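Long-range contact in separin (Saccharomyces cerevisiae, PDB 5U1T), which is the caspase-like cysteine protease that cleaves the SCC1 subunit of cohesin at the onset of anaphase, releasing chromosomes for segregation: residues N1131-T1136 against K1150-R1155. Numbering follows the deposited sequence.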
ATOM      1  N   ASN A1131      60.072  -3.961   2.814  1.00 74.58           N
ATOM      2  CA  ASN A1131      60.666  -4.722   1.724  1.00 76.11           C
ATOM      3  C   ASN A1131      59.751  -5.897   1.363  1.00 70.46           C
ATOM      4  O   ASN A1131      60.057  -7.058   1.646  1.00 69.33           O
ATOM      5  CB  ASN A1131      62.069  -5.202   2.120  1.00 79.05           C
ATOM      6  CG  ASN A1131      62.762  -5.988   1.019  1.00 77.73           C
ATOM      7  OD1 ASN A1131      62.627  -5.682  -0.176  1.00 73.35           O
ATOM      8  ND2 ASN A1131      63.516  -7.016   1.419  1.00 73.36           N
ATOM      9  N   ILE A1132      58.608  -5.574   0.762  1.00 73.45           N
ATOM     10  CA  ILE A1132      57.631  -6.575   0.342  1.00 68.38           C
ATOM     11  C   ILE A1132      57.086  -6.263  -1.030  1.00 65.04           C
ATOM     12  O   ILE A1132      57.218  -5.147  -1.524  1.00 60.29           O
ATOM     13  CB  ILE A1132      56.433  -6.669   1.305  1.00 69.25           C
ATOM     14  CG1 ILE A1132      55.862  -5.277   1.597  1.00 72.06           C
ATOM     15  CG2 ILE A1132      56.824  -7.392   2.569  1.00 66.86           C
ATOM     16  CD1 ILE A1132      54.579  -5.312   2.380  1.00 66.04           C
ATOM     17  N   ASN A1133      56.485  -7.269  -1.649  1.00 61.98           N
ATOM     18  CA  ASN A1133      55.663  -7.050  -2.826  1.00 63.60           C
ATOM     19  C   ASN A1133      54.198  -7.110  -2.426  1.00 63.06           C
ATOM     20  O   ASN A1133      53.800  -7.917  -1.570  1.00 59.08           O
ATOM     21  CB  ASN A1133      55.935  -8.083  -3.911  1.00 62.21           C
ATOM     22  CG  ASN A1133      57.275  -7.902  -4.572  1.00 54.52           C
ATOM     23  OD1 ASN A1133      57.903  -6.850  -4.465  1.00 56.04           O
ATOM     24  ND2 ASN A1133      57.712  -8.929  -5.285  1.00 54.28           N
ATOM     25  N   VAL A1134      53.408  -6.229  -3.027  1.00 65.15           N
ATOM     26  CA  VAL A1134      51.967  -6.291  -2.887  1.00 59.07           C
ATOM     27  C   VAL A1134      51.399  -6.362  -4.290  1.00 52.73           C
ATOM     28  O   VAL A1134      51.498  -5.424  -5.063  1.00 56.11           O
ATOM     29  CB  VAL A1134      51.410  -5.096  -2.124  1.00 60.16           C
ATOM     30  CG1 VAL A1134      50.062  -5.450  -1.551  1.00 65.35           C
ATOM     31  CG2 VAL A1134      52.351  -4.709  -1.001  1.00 60.38           C
ATOM     32  N   ILE A1135      50.838  -7.508  -4.624  1.00 52.27           N
ATOM     33  CA  ILE A1135      50.454  -7.791  -5.988  1.00 55.11           C
ATOM     34  C   ILE A1135      48.957  -8.080  -6.063  1.00 56.98           C
ATOM     35  O   ILE A1135      48.472  -9.015  -5.416  1.00 54.34           O
ATOM     36  CB  ILE A1135      51.251  -8.971  -6.531  1.00 50.36           C
ATOM     37  CG1 ILE A1135      52.733  -8.604  -6.550  1.00 57.47           C
ATOM     38  CG2 ILE A1135      50.773  -9.358  -7.902  1.00 53.13           C
ATOM     39  CD1 ILE A1135      53.660  -9.709  -7.014  1.00 53.36           C
ATOM     40  N   THR A1136      48.226  -7.271  -6.832  1.00 56.82           N
ATOM     41  CA  THR A1136      46.798  -7.517  -7.013  1.00 58.99           C
ATOM     42  C   THR A1136      46.603  -8.470  -8.195  1.00 56.70           C
ATOM     43  O   THR A1136      47.413  -8.501  -9.135  1.00 59.76           O
ATOM     44  CB  THR A1136      45.998  -6.201  -7.211  1.00 58.66           C
ATOM     45  OG1 THR A1136      46.439  -5.540  -8.395  1.00 65.99           O
ATOM     46  CG2 THR A1136      46.242  -5.253  -6.054  1.00 61.26           C
ATOM     47  N   LYS A1150      51.467  -4.206  -8.978  1.00 54.64           N
ATOM     48  CA  LYS A1150      52.468  -4.495  -7.969  1.00 56.09           C
ATOM     49  C   LYS A1150      52.845  -3.211  -7.285  1.00 55.59           C
ATOM     50  O   LYS A1150      52.899  -2.150  -7.898  1.00 51.68           O
ATOM     51  CB  LYS A1150      53.713  -5.159  -8.562  1.00 55.64           C
ATOM     52  CG  LYS A1150      54.644  -5.766  -7.522  1.00 53.76           C
ATOM     53  CD  LYS A1150      56.095  -5.802  -8.009  1.00 63.13           C
ATOM     54  CE  LYS A1150      56.256  -6.605  -9.293  1.00 57.25           C
ATOM     55  NZ  LYS A1150      57.497  -6.288 -10.076  1.00 61.63           N
ATOM     56  N   LEU A1151      53.105  -3.325  -5.995  1.00 59.12           N
ATOM     57  CA  LEU A1151      53.421  -2.187  -5.169  1.00 60.91           C
ATOM     58  C   LEU A1151      54.679  -2.510  -4.372  1.00 67.88           C
ATOM     59  O   LEU A1151      54.650  -3.352  -3.479  1.00 61.11           O
ATOM     60  CB  LEU A1151      52.244  -1.883  -4.266  1.00 65.87           C
ATOM     61  CG  LEU A1151      52.115  -0.486  -3.692  1.00 75.67           C
ATOM     62  CD1 LEU A1151      50.638  -0.115  -3.576  1.00 73.86           C
ATOM     63  CD2 LEU A1151      52.822  -0.401  -2.342  1.00 75.44           C
ATOM     64  N   GLU A1152      55.788  -1.871  -4.730  1.00 62.71           N
ATOM     65  CA  GLU A1152      57.062  -2.108  -4.058  1.00 66.05           C
ATOM     66  C   GLU A1152      57.385  -0.949  -3.122  1.00 65.81           C
ATOM     67  O   GLU A1152      58.008   0.023  -3.538  1.00 62.08           O
ATOM     68  CB  GLU A1152      58.193  -2.304  -5.079  1.00 61.61           C
ATOM     69  CG  GLU A1152      58.072  -3.557  -5.938  1.00 57.99           C
ATOM     70  CD  GLU A1152      58.778  -3.422  -7.294  1.00 63.63           C
ATOM     71  OE1 GLU A1152      58.313  -2.639  -8.152  1.00 58.40           O
ATOM     72  OE2 GLU A1152      59.805  -4.106  -7.508  1.00 65.22           O
ATOM     73  N   PRO A1153      56.970  -1.052  -1.850  1.00 68.36           N
ATOM     74  CA  PRO A1153      57.172   0.054  -0.906  1.00 70.46           C
ATOM     75  C   PRO A1153      58.635   0.470  -0.790  1.00 71.70           C
ATOM     76  O   PRO A1153      58.917   1.661  -0.721  1.00 68.62           O
ATOM     77  CB  PRO A1153      56.675  -0.515   0.427  1.00 71.45           C
ATOM     78  CG  PRO A1153      55.882  -1.727   0.079  1.00 71.75           C
ATOM     79  CD  PRO A1153      56.473  -2.261  -1.181  1.00 66.14           C
ATOM     80  N   ARG A1154      59.552  -0.491  -0.772  1.00 71.16           N
ATOM     81  CA  ARG A1154      60.962  -0.165  -0.557  1.00 73.72           C
ATOM     82  C   ARG A1154      61.548   0.526  -1.798  1.00 75.40           C
ATOM     83  O   ARG A1154      62.355   1.441  -1.676  1.00 77.59           O
ATOM     84  CB  ARG A1154      61.753  -1.429  -0.191  1.00 74.51           C
ATOM     85  CG  ARG A1154      63.256  -1.263  -0.151  1.00 78.03           C
ATOM     86  CD  ARG A1154      63.744  -0.647   1.159  1.00 79.04           C
ATOM     87  NE  ARG A1154      63.165  -1.332   2.314  1.00 77.96           N
ATOM     88  CZ  ARG A1154      63.820  -2.173   3.108  1.00 78.47           C
ATOM     89  NH1 ARG A1154      63.185  -2.742   4.125  1.00 79.36           N
ATOM     90  NH2 ARG A1154      65.102  -2.439   2.898  1.00 83.62           N
ATOM     91  N   ARG A1155      61.104   0.105  -2.979  1.00 72.43           N
ATOM     92  CA  ARG A1155      61.570   0.657  -4.247  1.00 63.17           C
ATOM     93  C   ARG A1155      60.759   1.889  -4.658  1.00 67.07           C
ATOM     94  O   ARG A1155      61.092   2.564  -5.632  1.00 69.88           O
ATOM     95  CB  ARG A1155      61.498  -0.418  -5.336  1.00 64.63           C
ATOM     96  CG  ARG A1155      62.237  -0.095  -6.650  1.00 76.08           C
ATOM     97  CD  ARG A1155      63.734   0.239  -6.441  1.00 85.32           C
ATOM     98  NE  ARG A1155      64.598  -0.203  -7.549  1.00 85.13           N
ATOM     99  CZ  ARG A1155      64.608   0.343  -8.771  1.00 90.58           C
ATOM    100  NH1 ARG A1155      63.776   1.357  -9.056  1.00 84.64           N
ATOM    101  NH2 ARG A1155      65.434  -0.134  -9.723  1.00 88.46           N
TER
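An antiparallel beta hairpin of a mixed sheet brings Ile1132-Thr1136 against Lys1150-Glu1152, with the short strand axes 162° apart in direction. Val1134 and Leu1151 exchange two backbone hydrogen bonds, Leu1151 N to Val1134 O at 2.8 Å and Val1134 N to Leu1151 O at 3.2 Å; both are bent, the shorter one to an N-H...O angle of 130°. The other edge of the first strand pairs in parallel with strand 1353-1362, as backbone bonds from Asn1133 to His1357 and Phe1359 attest.

Side chains alternate between the two faces. On one face Val1134 CB meets Leu1151 CB at 4.0 Å, and Leu1391 of helix 1388-1397 touches the valine. On the other, Ile1135 and Lys1150 run side by side in the same direction, CG1 of the isoleucine 3.6 Å from CG of the lysine. The lysine's methylenes follow this neighbour because chi1 (-167°) swings CG away from the backbone N; CD reaches the Asn1133 amide, and the side chain makes a cation-pi contact with Phe1244. Shortening the lysine to an alanine is likely to open a gap beside Ile1135 CG1, where CG had packed, and to leave Phe1244 without its cationic partner.

Regular pairing gives way at Pro1153, whose ring nitrogen has no N-H to donate; CD faces Ile1132 O, while CG meets Ile1132 CG1 with the side chains crossing at about a right angle. Beyond it, Arg1154, hydrogen-bonded through NE to Asn1129 O, turns one guanidinium face to Asn1131, whose CB lies 3.4 Å from NH1, offset toward the rim of the group.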